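Local coordinates for tail spike protein (Acinetobacter phage vB_AbaP_AS12, PDB 6EU4) that probably serves as the phage's receptor-binding spike, a trimer of parallel beta-helices that recognises, and perhaps cleaves, capsular polysaccharide of its Acinetobacter host, at residues A250-F255 with A281-W286; T229-K234 with S254-H259; G275-D280 with G300-G305; K312-I317 with E330-Q335. One frame throughout, in Å; residues are numbered along the deposited sequence.

Contact 1 (A250-F255 with A281-W286); sequences ASSRSF and AGLYGW
The rings of Phe255 and Trp286 lie flat on one another in an offset stack, their planes 10° apart and the centroid of the Phe255 ring 4.0 Å from that of the six-membered ring of Trp286. Trp286 CH2 sits over the middle of the Phe255 ring, while Phe255 CD2 comes down nearer the rim of the indole. Gly285 O approaches the Phe255 ring at its edge. Both side chains place CG beside their own backbone N (chi1 -68° for Phe255 and -62° for Trp286), and this shared setting lets two residues bridged in parallel strands run side by side. The tyrosine ring of Tyr284 is met at its edge instead, by Arg253 CD at 3.9 Å from CD2, and Leu283 CD2 approaches the arginine group obliquely. The guanidinium itself is gripped by Asp287 and Glu231 through salt bridges.

The backbone joins the same two segments. Ser252 O takes two donors, Leu283 N at 2.9 Å on a lone pair and Tyr284 N at 3.3 Å, tilted from the carbonyl plane. Phe255 N gives a straight bond to Gly285 O at 3.1 Å. At the turn, Gly282 N reaches Ser251 O at 2.8 Å from above the carbonyl plane.

This is one coil of a parallel beta-helix resting on the next. Phe255 and Trp286 point into the buried interior, where Phe273 meets the indole edge-to-face and Phe315 of strand 311-318 also packs against it; Arg253 and Tyr284 point the other way, Tyr284 lying against Lys312 and Lys316 of strand 311-318.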
loop_
_atom_site.group_PDB
_atom_site.type_symbol
_atom_site.label_atom_id
_atom_site.label_comp_id
_atom_site.label_asym_id
_atom_site.label_seq_id
_atom_site.Cartn_x
_atom_site.Cartn_y
_atom_site.Cartn_z
ATOM N N ALA A 250 -20.581 17.713 -3.339
ATOM C CA ALA A 250 -21.793 17.538 -4.122
ATOM C C ALA A 250 -22.953 17.193 -3.206
ATOM O O ALA A 250 -22.758 16.595 -2.151
ATOM C CB ALA A 250 -21.631 16.415 -5.142
ATOM N N SER A 251 -24.171 17.548 -3.625
ATOM C CA SER A 251 -25.332 17.206 -2.813
ATOM C C SER A 251 -25.785 15.762 -2.994
ATOM O O SER A 251 -26.392 15.215 -2.078
ATOM C CB SER A 251 -26.502 18.153 -3.107
ATOM O OG SER A 251 -26.982 17.955 -4.432
ATOM N N SER A 252 -25.492 15.111 -4.125
ATOM C CA SER A 252 -25.932 13.735 -4.352
ATOM C C SER A 252 -24.772 12.744 -4.431
ATOM O O SER A 252 -24.678 11.836 -3.592
ATOM C CB SER A 252 -26.796 13.672 -5.620
ATOM O OG SER A 252 -27.247 12.346 -5.852
ATOM N N ARG A 253 -23.883 12.874 -5.418
ATOM C CA ARG A 253 -22.741 11.959 -5.556
ATOM C C ARG A 253 -21.481 12.766 -5.845
ATOM O O ARG A 253 -21.468 13.582 -6.769
ATOM C CB ARG A 253 -22.969 10.919 -6.663
ATOM C CG ARG A 253 -24.146 9.981 -6.410
ATOM C CD ARG A 253 -24.277 8.923 -7.503
ATOM N NE ARG A 253 -24.858 9.485 -8.709
ATOM C CZ ARG A 253 -24.810 8.914 -9.911
ATOM N NH1 ARG A 253 -24.213 7.745 -10.083
ATOM N NH2 ARG A 253 -25.371 9.516 -10.960
ATOM N N SER A 254 -20.431 12.554 -5.046
ATOM C CA SER A 254 -19.201 13.326 -5.209
ATOM C C SER A 254 -18.406 12.860 -6.424
ATOM O O SER A 254 -18.154 13.644 -7.340
ATOM C CB SER A 254 -18.353 13.257 -3.942
ATOM O OG SER A 254 -19.033 13.887 -2.865
ATOM N N PHE A 255 -18.018 11.583 -6.452
ATOM C CA PHE A 255 -17.211 11.012 -7.528
ATOM C C PHE A 255 -17.991 9.861 -8.170
ATOM O O PHE A 255 -18.449 8.955 -7.465
ATOM C CB PHE A 255 -15.889 10.456 -6.990
ATOM C CG PHE A 255 -14.923 11.491 -6.471
ATOM C CD1 PHE A 255 -14.019 12.100 -7.318
ATOM C CD2 PHE A 255 -14.879 11.798 -5.120
ATOM C CE1 PHE A 255 -13.092 13.024 -6.824
ATOM C CE2 PHE A 255 -13.970 12.725 -4.629
ATOM C CZ PHE A 255 -13.076 13.334 -5.473
ATOM N N ALA A 281 -21.986 14.586 -0.013
ATOM C CA ALA A 281 -22.867 13.756 -0.827
ATOM C C ALA A 281 -23.969 13.083 -0.011
ATOM O O ALA A 281 -23.714 12.457 1.027
ATOM C CB ALA A 281 -22.029 12.696 -1.537
ATOM N N GLY A 282 -25.195 13.156 -0.528
ATOM C CA GLY A 282 -26.338 12.594 0.157
ATOM C C GLY A 282 -26.768 11.213 -0.311
ATOM O O GLY A 282 -27.629 10.603 0.335
ATOM N N LEU A 283 -26.177 10.705 -1.403
ATOM C CA LEU A 283 -26.514 9.394 -1.959
ATOM C C LEU A 283 -25.337 8.428 -1.918
ATOM O O LEU A 283 -25.446 7.374 -1.280
ATOM C CB LEU A 283 -27.044 9.567 -3.391
ATOM C CG LEU A 283 -27.381 8.282 -4.161
ATOM C CD1 LEU A 283 -28.476 7.531 -3.463
ATOM C CD2 LEU A 283 -27.793 8.571 -5.620
ATOM N N TYR A 284 -24.223 8.742 -2.595
ATOM C CA TYR A 284 -22.969 8.014 -2.481
ATOM C C TYR A 284 -21.819 9.004 -2.440
ATOM O O TYR A 284 -21.809 9.977 -3.189
ATOM C CB TYR A 284 -22.712 7.072 -3.666
ATOM C CG TYR A 284 -23.741 6.014 -3.860
ATOM C CD1 TYR A 284 -23.868 4.972 -2.946
ATOM C CD2 TYR A 284 -24.569 6.019 -4.978
ATOM C CE1 TYR A 284 -24.803 3.991 -3.123
ATOM C CE2 TYR A 284 -25.524 5.038 -5.154
ATOM C CZ TYR A 284 -25.629 4.032 -4.216
ATOM O OH TYR A 284 -26.556 3.032 -4.394
ATOM N N GLY A 285 -20.810 8.712 -1.628
ATOM C CA GLY A 285 -19.571 9.461 -1.711
ATOM C C GLY A 285 -18.838 9.152 -3.006
ATOM O O GLY A 285 -18.554 10.038 -3.820
ATOM N N TRP A 286 -18.542 7.874 -3.198
ATOM C CA TRP A 286 -17.900 7.360 -4.395
ATOM C C TRP A 286 -18.801 6.305 -5.001
ATOM O O TRP A 286 -19.219 5.371 -4.306
ATOM C CB TRP A 286 -16.556 6.729 -4.055
ATOM C CG TRP A 286 -15.556 7.627 -3.468
ATOM C CD1 TRP A 286 -15.514 8.099 -2.187
ATOM C CD2 TRP A 286 -14.399 8.159 -4.132
ATOM N NE1 TRP A 286 -14.403 8.892 -2.014
ATOM C CE2 TRP A 286 -13.706 8.943 -3.195
ATOM C CE3 TRP A 286 -13.892 8.043 -5.430
ATOM C CZ2 TRP A 286 -12.531 9.626 -3.511
ATOM C CZ3 TRP A 286 -12.718 8.716 -5.745
ATOM C CH2 TRP A 286 -12.052 9.497 -4.780
#

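Contact 2 (T229-K234 with S254-H259); sequences TFEGIK and SFIFGH
Lys234 and Ile256 run side by side from bridged positions of two parallel strands, and the lysine can be followed outward atom by atom. From CB the chain turns its back on the amide nitrogen (chi1 -173°) and stays extended to its end. CG lies 4.0 Å from Ile256 CD1, and CD passes the same methyl. CE then arrives over the face of the His259 imidazole, 3.5 Å from the ring centroid and 11° off its normal, a CH-pi contact. At the tip NZ forms a salt bridge with OE1 of Glu231, 2.8 Å away and on the syn side of the carboxylate.

Glu231 is held at both oxygens, since OE2 pairs with Arg253. Its CG packs on Ile256 CD1 at 3.8 Å, so that methyl fills the angle between the acidic and the basic chain. On the other face of the strands, Ile233 CD1 touches Phe255 CE1 at 3.8 Å, and Ile233 CG2 comes near the Phe257 ring.

Two backbone bonds set the register: Ile233 N to Ser254 O at 3.0 Å, and Ile256 N to Ile233 O at 2.8 Å. Strand 233-234 sits between strand 211-212 and strand 253-257 in successive coils of the parallel beta-helix, with Ile233 turned inward against Trp243 and Val246 of strand 241-250, and Phe257 against Leu288 and Met291 of strand 284-304.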
loop_
_atom_site.group_PDB
_atom_site.type_symbol
_atom_site.label_atom_id
_atom_site.label_comp_id
_atom_site.label_asym_id
_atom_site.label_seq_id
_atom_site.Cartn_x
_atom_site.Cartn_y
_atom_site.Cartn_z
ATOM N N THR A 229 -22.415 21.661 -6.358
ATOM C CA THR A 229 -22.883 20.796 -7.431
ATOM C C THR A 229 -23.867 19.763 -6.905
ATOM O O THR A 229 -23.941 19.488 -5.708
ATOM C CB THR A 229 -21.729 20.019 -8.109
ATOM O OG1 THR A 229 -21.193 19.028 -7.208
ATOM C CG2 THR A 229 -20.644 20.965 -8.576
ATOM N N PHE A 230 -24.590 19.165 -7.851
ATOM C CA PHE A 230 -25.407 17.983 -7.595
ATOM C C PHE A 230 -24.557 16.723 -7.690
ATOM O O PHE A 230 -24.625 15.838 -6.821
ATOM C CB PHE A 230 -26.553 17.950 -8.610
ATOM C CG PHE A 230 -27.451 16.752 -8.504
ATOM C CD1 PHE A 230 -28.305 16.606 -7.426
ATOM C CD2 PHE A 230 -27.494 15.811 -9.514
ATOM C CE1 PHE A 230 -29.166 15.516 -7.347
ATOM C CE2 PHE A 230 -28.350 14.718 -9.436
ATOM C CZ PHE A 230 -29.172 14.573 -8.355
ATOM N N GLU A 231 -23.739 16.642 -8.739
ATOM C CA GLU A 231 -22.753 15.578 -8.919
ATOM C C GLU A 231 -21.421 16.254 -9.181
ATOM O O GLU A 231 -21.358 17.202 -9.968
ATOM C CB GLU A 231 -23.164 14.654 -10.079
ATOM C CG GLU A 231 -24.384 13.839 -9.761
ATOM C CD GLU A 231 -25.067 13.198 -10.976
ATOM O OE1 GLU A 231 -24.680 13.472 -12.133
ATOM O OE2 GLU A 231 -26.028 12.432 -10.760
ATOM N N GLY A 232 -20.364 15.795 -8.512
ATOM C CA GLY A 232 -19.105 16.510 -8.580
ATOM C C GLY A 232 -18.307 16.248 -9.842
ATOM O O GLY A 232 -18.177 17.123 -10.704
ATOM N N ILE A 233 -17.741 15.046 -9.918
ATOM C CA ILE A 233 -16.938 14.585 -11.046
ATOM C C ILE A 233 -17.580 13.298 -11.561
ATOM O O ILE A 233 -17.859 12.378 -10.782
ATOM C CB ILE A 233 -15.469 14.373 -10.638
ATOM C CG1 ILE A 233 -14.845 15.717 -10.217
ATOM C CG2 ILE A 233 -14.675 13.738 -11.794
ATOM C CD1 ILE A 233 -13.509 15.589 -9.577
ATOM N N LYS A 234 -17.838 13.244 -12.866
ATOM C CA LYS A 234 -18.638 12.178 -13.454
ATOM C C LYS A 234 -18.009 11.691 -14.755
ATOM O O LYS A 234 -17.822 12.481 -15.682
ATOM C CB LYS A 234 -20.046 12.691 -13.704
ATOM C CG LYS A 234 -21.017 11.646 -14.151
ATOM C CD LYS A 234 -22.420 12.230 -14.190
ATOM C CE LYS A 234 -23.463 11.149 -14.307
ATOM N NZ LYS A 234 -24.855 11.741 -14.289
ATOM N N SER A 254 -20.431 12.554 -5.046
ATOM C CA SER A 254 -19.201 13.326 -5.209
ATOM C C SER A 254 -18.406 12.860 -6.424
ATOM O O SER A 254 -18.154 13.644 -7.340
ATOM C CB SER A 254 -18.353 13.257 -3.942
ATOM O OG SER A 254 -19.033 13.887 -2.865
ATOM N N PHE A 255 -18.018 11.583 -6.452
ATOM C CA PHE A 255 -17.211 11.012 -7.528
ATOM C C PHE A 255 -17.991 9.861 -8.170
ATOM O O PHE A 255 -18.449 8.955 -7.465
ATOM C CB PHE A 255 -15.889 10.456 -6.990
ATOM C CG PHE A 255 -14.923 11.491 -6.471
ATOM C CD1 PHE A 255 -14.019 12.100 -7.318
ATOM C CD2 PHE A 255 -14.879 11.798 -5.120
ATOM C CE1 PHE A 255 -13.092 13.024 -6.824
ATOM C CE2 PHE A 255 -13.970 12.725 -4.629
ATOM C CZ PHE A 255 -13.076 13.334 -5.473
ATOM N N ILE A 256 -18.149 9.900 -9.489
ATOM C CA ILE A 256 -18.848 8.864 -10.247
ATOM C C ILE A 256 -17.927 8.415 -11.371
ATOM O O ILE A 256 -17.563 9.227 -12.231
ATOM C CB ILE A 256 -20.175 9.370 -10.853
ATOM C CG1 ILE A 256 -21.103 9.954 -9.783
ATOM C CG2 ILE A 256 -20.846 8.264 -11.656
ATOM C CD1 ILE A 256 -22.128 10.891 -10.417
ATOM N N PHE A 257 -17.549 7.128 -11.362
ATOM C CA PHE A 257 -16.748 6.534 -12.425
ATOM C C PHE A 257 -17.465 5.288 -12.935
ATOM O O PHE A 257 -18.090 4.550 -12.166
ATOM C CB PHE A 257 -15.338 6.199 -11.934
ATOM C CG PHE A 257 -14.456 7.406 -11.767
ATOM C CD1 PHE A 257 -14.483 8.137 -10.598
ATOM C CD2 PHE A 257 -13.594 7.795 -12.784
ATOM C CE1 PHE A 257 -13.688 9.268 -10.443
ATOM C CE2 PHE A 257 -12.779 8.905 -12.635
ATOM C CZ PHE A 257 -12.832 9.651 -11.461
ATOM N N GLY A 258 -17.404 5.078 -14.240
ATOM C CA GLY A 258 -18.155 3.989 -14.847
ATOM C C GLY A 258 -19.640 4.275 -14.931
ATOM O O GLY A 258 -20.448 3.336 -14.954
ATOM N N HIS A 259 -20.018 5.554 -14.991
ATOM C CA HIS A 259 -21.403 5.970 -15.203
ATOM C C HIS A 259 -22.041 5.134 -16.303
ATOM O O HIS A 259 -21.509 5.042 -17.414
ATOM C CB HIS A 259 -21.414 7.469 -15.564
ATOM C CG HIS A 259 -22.711 7.993 -16.105
ATOM N ND1 HIS A 259 -23.903 7.910 -15.419
ATOM C CD2 HIS A 259 -22.972 8.701 -17.227
ATOM C CE1 HIS A 259 -24.852 8.518 -16.116
ATOM N NE2 HIS A 259 -24.316 9.000 -17.224
#

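Contact 3 (G275-D280 with G300-G305); sequences GCWATD and GADFVG
Trp277 and Asp302 meet across two neighbouring coils of the parallel beta-helix, on strands 277-279 and 300-302, whose axes approach to 4.7 Å and run 13° from parallel. Ala278 pairs with Ala301 on the face that looks into the helix, while Trp277, Thr279 and Asp302 line the opposite face.

The Trp277 torsion sets the side-chain part of the contact. CG swings to the side opposite the amide nitrogen (chi1 -163°), so the indole leans across toward the second strand, and its CD1 edge lies against Gly300 O, nearly in the ring plane, with no side chain in between. Asp302 keeps CG beside its own backbone N (chi1 -73°), bringing its carboxylate to the indole. Thr279 CG2 covers one face of the indole, close to its centre. The Thr279 hydroxyl donates to Asp280 OD2 and also bonds to Ser249 on strand 241-250. Beyond the strand, the carboxylate of Asp280 and the ring of Phe303 lie side by side with nearly parallel planes, Asp280 OD1 being 4.0 Å from Phe303 CB. From a second subunit Met240 packs on Trp277 at the trimer interface.

From Cys276 to Asp280 the backbone pairs with 300-302: Gly300 N to Cys276 O at 3.0 Å, Ala278 N to Gly300 O, Asp302 N to Ala278 O and Asp280 N to Asp302 O. The side-chain bond runs from Trp277 NE1 to Asp302 OD1 at 2.9 Å: the oxygen lies close to the indole plane, yet the donor stands well above the plane of the carboxylate, which is turned perpendicular to the ring.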
loop_
_atom_site.group_PDB
_atom_site.type_symbol
_atom_site.label_atom_id
_atom_site.label_comp_id
_atom_site.label_asym_id
_atom_site.label_seq_id
_atom_site.Cartn_x
_atom_site.Cartn_y
_atom_site.Cartn_z
ATOM N N GLY A 275 -4.797 12.097 -1.756
ATOM C CA GLY A 275 -5.258 13.286 -1.036
ATOM C C GLY A 275 -6.494 13.921 -1.633
ATOM O O GLY A 275 -6.646 15.151 -1.583
ATOM N N CYS A 276 -7.396 13.110 -2.170
ATOM C CA CYS A 276 -8.662 13.600 -2.681
ATOM C C CYS A 276 -9.711 13.543 -1.582
ATOM O O CYS A 276 -9.551 12.862 -0.564
ATOM C CB CYS A 276 -9.118 12.798 -3.900
ATOM S SG CYS A 276 -7.946 12.980 -5.315
ATOM N N TRP A 277 -10.791 14.284 -1.791
ATOM C CA TRP A 277 -11.757 14.525 -0.723
ATOM C C TRP A 277 -13.160 14.551 -1.300
ATOM O O TRP A 277 -13.459 15.409 -2.131
ATOM C CB TRP A 277 -11.438 15.848 -0.034
ATOM C CG TRP A 277 -12.080 16.061 1.320
ATOM C CD1 TRP A 277 -12.615 15.123 2.144
ATOM C CD2 TRP A 277 -12.206 17.309 1.992
ATOM N NE1 TRP A 277 -13.052 15.721 3.318
ATOM C CE2 TRP A 277 -12.825 17.062 3.235
ATOM C CE3 TRP A 277 -11.853 18.615 1.671
ATOM C CZ2 TRP A 277 -13.112 18.077 4.138
ATOM C CZ3 TRP A 277 -12.138 19.626 2.570
ATOM C CH2 TRP A 277 -12.767 19.348 3.790
ATOM N N ALA A 278 -14.014 13.638 -0.839
ATOM C CA ALA A 278 -15.439 13.649 -1.164
ATOM C C ALA A 278 -16.183 14.273 0.010
ATOM O O ALA A 278 -15.982 13.853 1.150
ATOM C CB ALA A 278 -15.959 12.233 -1.417
ATOM N N THR A 279 -16.996 15.296 -0.238
ATOM C CA THR A 279 -17.782 15.867 0.848
ATOM C C THR A 279 -19.231 16.068 0.433
ATOM O O THR A 279 -19.551 16.272 -0.742
ATOM C CB THR A 279 -17.213 17.230 1.375
ATOM O OG1 THR A 279 -17.401 18.254 0.406
ATOM C CG2 THR A 279 -15.696 17.150 1.700
ATOM N N ASP A 280 -20.102 16.021 1.438
ATOM C CA ASP A 280 -21.466 16.511 1.432
ATOM C C ASP A 280 -22.449 15.592 0.710
ATOM O O ASP A 280 -23.663 15.799 0.833
ATOM C CB ASP A 280 -21.556 17.932 0.843
ATOM C CG ASP A 280 -20.652 18.913 1.603
ATOM O OD1 ASP A 280 -20.840 19.028 2.820
ATOM O OD2 ASP A 280 -19.723 19.497 1.021
ATOM N N GLY A 300 -10.024 11.305 1.912
ATOM C CA GLY A 300 -10.982 11.515 2.972
ATOM C C GLY A 300 -12.387 11.676 2.430
ATOM O O GLY A 300 -12.606 11.867 1.227
ATOM N N ALA A 301 -13.341 11.629 3.352
ATOM C CA ALA A 301 -14.738 11.804 2.991
ATOM C C ALA A 301 -15.473 12.327 4.208
ATOM O O ALA A 301 -15.472 11.676 5.260
ATOM C CB ALA A 301 -15.334 10.489 2.513
ATOM N N ASP A 302 -16.037 13.519 4.102
ATOM C CA ASP A 302 -16.658 14.174 5.247
ATOM C C ASP A 302 -18.111 14.488 4.929
ATOM O O ASP A 302 -18.443 14.922 3.814
ATOM C CB ASP A 302 -15.951 15.495 5.629
ATOM C CG ASP A 302 -14.595 15.304 6.311
ATOM O OD1 ASP A 302 -13.816 14.451 5.861
ATOM O OD2 ASP A 302 -14.302 16.065 7.283
ATOM N N PHE A 303 -18.970 14.295 5.927
ATOM C CA PHE A 303 -20.354 14.770 5.871
ATOM C C PHE A 303 -21.135 14.098 4.745
ATOM O O PHE A 303 -21.913 14.742 4.032
ATOM C CB PHE A 303 -20.423 16.292 5.733
ATOM C CG PHE A 303 -19.564 17.023 6.716
ATOM C CD1 PHE A 303 -19.784 16.890 8.074
ATOM C CD2 PHE A 303 -18.529 17.829 6.280
ATOM C CE1 PHE A 303 -18.980 17.559 8.993
ATOM C CE2 PHE A 303 -17.717 18.490 7.199
ATOM C CZ PHE A 303 -17.948 18.341 8.550
ATOM N N VAL A 304 -20.974 12.789 4.613
ATOM C CA VAL A 304 -21.731 12.004 3.649
ATOM C C VAL A 304 -22.990 11.482 4.337
ATOM O O VAL A 304 -22.916 10.863 5.410
ATOM C CB VAL A 304 -20.866 10.858 3.092
ATOM C CG1 VAL A 304 -21.696 9.889 2.285
ATOM C CG2 VAL A 304 -19.755 11.461 2.235
ATOM N N GLY A 305 -24.148 11.755 3.736
ATOM C CA GLY A 305 -25.412 11.535 4.402
ATOM C C GLY A 305 -25.660 12.592 5.458
ATOM O O GLY A 305 -24.789 13.408 5.784
#

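Contact 4 (K312-I317 with E330-Q335); sequences KALFKI and EHLHAQ
Leu314 and Leu332 bring their aliphatic chains together obliquely, with Leu314 CB resting 3.9 Å from Leu332 CD1 and the same distance from Leu332 CD2. Both methyls of Leu332 therefore straddle the root of the other leucine. The CB of Leu332 is already aimed at the opposing segment, and a chi1 of 178°, with CG trans to the main-chain nitrogen, carries the branch across so that both methyls reach Leu314 CB. Beside them Ala334 CB fills in against the backbone, 4.1 Å from Ala313 CA. At the outer end Gln335 CB comes 3.5 Å from Lys312 O.

One shell out, the Phe315 ring takes Leu314 CG over a face and Phe337 edge-to-face. Leu332 is packed by Val304, Ile355 and Phe337. Gln335 directs its NE2 away from the contact, to Asn368 and the backbone of Asn369, while His333 stacks on Tyr356 and bonds to Tyr359.

The two segments meet by packing where one face of a coil bends into the next, their touching parts running 140° apart. Leu314 lies inside the parallel beta-helix between Ala301 of strand 284-304 and Phe337 of strand 336-341, and its backbone bonds to Trp286 in the preceding coil and Asn336 in the following one.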
loop_
_atom_site.group_PDB
_atom_site.type_symbol
_atom_site.label_atom_id
_atom_site.label_comp_id
_atom_site.label_asym_id
_atom_site.label_seq_id
_atom_site.Cartn_x
_atom_site.Cartn_y
_atom_site.Cartn_z
ATOM N N LYS A 312 -26.998 6.029 0.750
ATOM C CA LYS A 312 -27.047 4.581 0.590
ATOM C C LYS A 312 -25.738 3.952 1.034
ATOM O O LYS A 312 -25.737 2.955 1.771
ATOM C CB LYS A 312 -27.381 4.211 -0.850
ATOM C CG LYS A 312 -28.862 4.465 -1.165
ATOM C CD LYS A 312 -29.226 3.984 -2.590
ATOM C CE LYS A 312 -30.618 4.427 -3.042
ATOM N NZ LYS A 312 -31.660 4.366 -1.972
ATOM N N ALA A 313 -24.614 4.524 0.602
ATOM C CA ALA A 313 -23.303 4.013 0.983
ATOM C C ALA A 313 -22.266 5.116 0.881
ATOM O O ALA A 313 -22.359 5.993 0.021
ATOM C CB ALA A 313 -22.865 2.844 0.097
ATOM N N LEU A 314 -21.235 5.031 1.715
ATOM C CA LEU A 314 -20.077 5.892 1.498
ATOM C C LEU A 314 -19.390 5.521 0.193
ATOM O O LEU A 314 -19.129 6.387 -0.657
ATOM C CB LEU A 314 -19.091 5.788 2.668
ATOM C CG LEU A 314 -17.772 6.548 2.520
ATOM C CD1 LEU A 314 -17.990 8.014 2.190
ATOM C CD2 LEU A 314 -16.953 6.424 3.803
ATOM N N PHE A 315 -19.082 4.232 0.034
ATOM C CA PHE A 315 -18.486 3.658 -1.170
ATOM C C PHE A 315 -19.420 2.629 -1.779
ATOM O O PHE A 315 -19.782 1.637 -1.125
ATOM C CB PHE A 315 -17.161 2.954 -0.856
ATOM C CG PHE A 315 -16.185 3.769 -0.044
ATOM C CD1 PHE A 315 -15.439 4.779 -0.640
ATOM C CD2 PHE A 315 -15.936 3.464 1.294
ATOM C CE1 PHE A 315 -14.522 5.507 0.102
ATOM C CE2 PHE A 315 -15.034 4.197 2.044
ATOM C CZ PHE A 315 -14.317 5.213 1.448
ATOM N N LYS A 316 -19.759 2.826 -3.037
ATOM C CA LYS A 316 -20.431 1.824 -3.850
ATOM C C LYS A 316 -19.415 1.379 -4.896
ATOM O O LYS A 316 -18.985 2.188 -5.729
ATOM C CB LYS A 316 -21.688 2.380 -4.501
ATOM C CG LYS A 316 -22.342 1.372 -5.436
ATOM C CD LYS A 316 -23.611 1.928 -6.088
ATOM C CE LYS A 316 -24.258 0.918 -6.974
ATOM N NZ LYS A 316 -25.521 1.480 -7.581
ATOM N N ILE A 317 -19.007 0.110 -4.832
ATOM C CA ILE A 317 -17.902 -0.402 -5.650
ATOM C C ILE A 317 -18.371 -1.667 -6.346
ATOM O O ILE A 317 -18.567 -2.710 -5.705
ATOM C CB ILE A 317 -16.639 -0.645 -4.813
ATOM C CG1 ILE A 317 -16.285 0.650 -4.065
ATOM C CG2 ILE A 317 -15.493 -1.080 -5.716
ATOM C CD1 ILE A 317 -14.973 0.624 -3.297
ATOM N N GLU A 330 -15.027 11.064 8.099
ATOM C CA GLU A 330 -15.547 11.700 9.304
ATOM C C GLU A 330 -16.991 12.112 9.057
ATOM O O GLU A 330 -17.258 12.884 8.132
ATOM C CB GLU A 330 -14.711 12.933 9.691
ATOM C CG GLU A 330 -13.229 12.634 9.967
ATOM C CD GLU A 330 -12.437 13.821 10.496
ATOM O OE1 GLU A 330 -13.007 14.683 11.206
ATOM O OE2 GLU A 330 -11.218 13.865 10.215
ATOM N N HIS A 331 -17.901 11.626 9.911
ATOM C CA HIS A 331 -19.322 11.962 9.933
ATOM C C HIS A 331 -20.043 11.305 8.767
ATOM O O HIS A 331 -20.121 11.861 7.665
ATOM C CB HIS A 331 -19.546 13.482 9.939
ATOM C CG HIS A 331 -18.823 14.187 11.039
ATOM N ND1 HIS A 331 -19.223 14.118 12.353
ATOM C CD2 HIS A 331 -17.698 14.940 11.021
ATOM C CE1 HIS A 331 -18.370 14.796 13.104
ATOM N NE2 HIS A 331 -17.435 15.302 12.317
ATOM N N LEU A 332 -20.582 10.115 9.022
ATOM C CA LEU A 332 -21.230 9.301 8.007
ATOM C C LEU A 332 -22.571 8.835 8.527
ATOM O O LEU A 332 -22.648 8.200 9.587
ATOM C CB LEU A 332 -20.372 8.091 7.637
ATOM C CG LEU A 332 -20.993 7.134 6.599
ATOM C CD1 LEU A 332 -21.135 7.843 5.280
ATOM C CD2 LEU A 332 -20.141 5.881 6.425
ATOM N N HIS A 333 -23.625 9.177 7.789
ATOM C CA HIS A 333 -24.968 8.621 7.965
ATOM C C HIS A 333 -25.296 7.870 6.672
ATOM O O HIS A 333 -25.670 8.479 5.660
ATOM C CB HIS A 333 -25.992 9.711 8.255
ATOM C CG HIS A 333 -25.768 10.419 9.549
ATOM N ND1 HIS A 333 -26.445 10.099 10.706
ATOM C CD2 HIS A 333 -24.935 11.437 9.868
ATOM C CE1 HIS A 333 -26.040 10.894 11.682
ATOM N NE2 HIS A 333 -25.116 11.708 11.202
ATOM N N ALA A 334 -25.180 6.547 6.710
ATOM C CA ALA A 334 -25.390 5.742 5.516
ATOM C C ALA A 334 -25.862 4.349 5.894
ATOM O O ALA A 334 -25.589 3.855 6.983
ATOM C CB ALA A 334 -24.105 5.630 4.702
ATOM N N GLN A 335 -26.553 3.700 4.958
ATOM C CA GLN A 335 -26.979 2.326 5.197
ATOM C C GLN A 335 -25.800 1.364 5.142
ATOM O O GLN A 335 -25.745 0.404 5.915
ATOM C CB GLN A 335 -28.042 1.917 4.188
ATOM C CG GLN A 335 -28.645 0.552 4.491
ATOM C CD GLN A 335 -29.670 0.159 3.443
ATOM O OE1 GLN A 335 -30.557 0.945 3.116
ATOM N NE2 GLN A 335 -29.526 -1.035 2.884
#

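In the fold
Following the chain from the N terminus, contact 2 closes the first loop, from 229-234 to 254-259, one turn of the beta-helix. Contact 1 opens on the tail of that loop, sharing Ser254 and Phe255, and closes the next turn at 281-286, so strand 253-257 is held between strands 233-234 and 284-304. Contact 3 opens inside that second loop, at 275-280, and ends beyond it at 300-305; contacts 1 and 3 therefore cross, binding two faces of the same coils at centres 8 Å apart. Contact 4 follows in series, with a shorter loop that packs 312-314 against 332-335 at a corner of the coil, the leucines inside, and meets contact 3 through Ala301 O and Glu330 N.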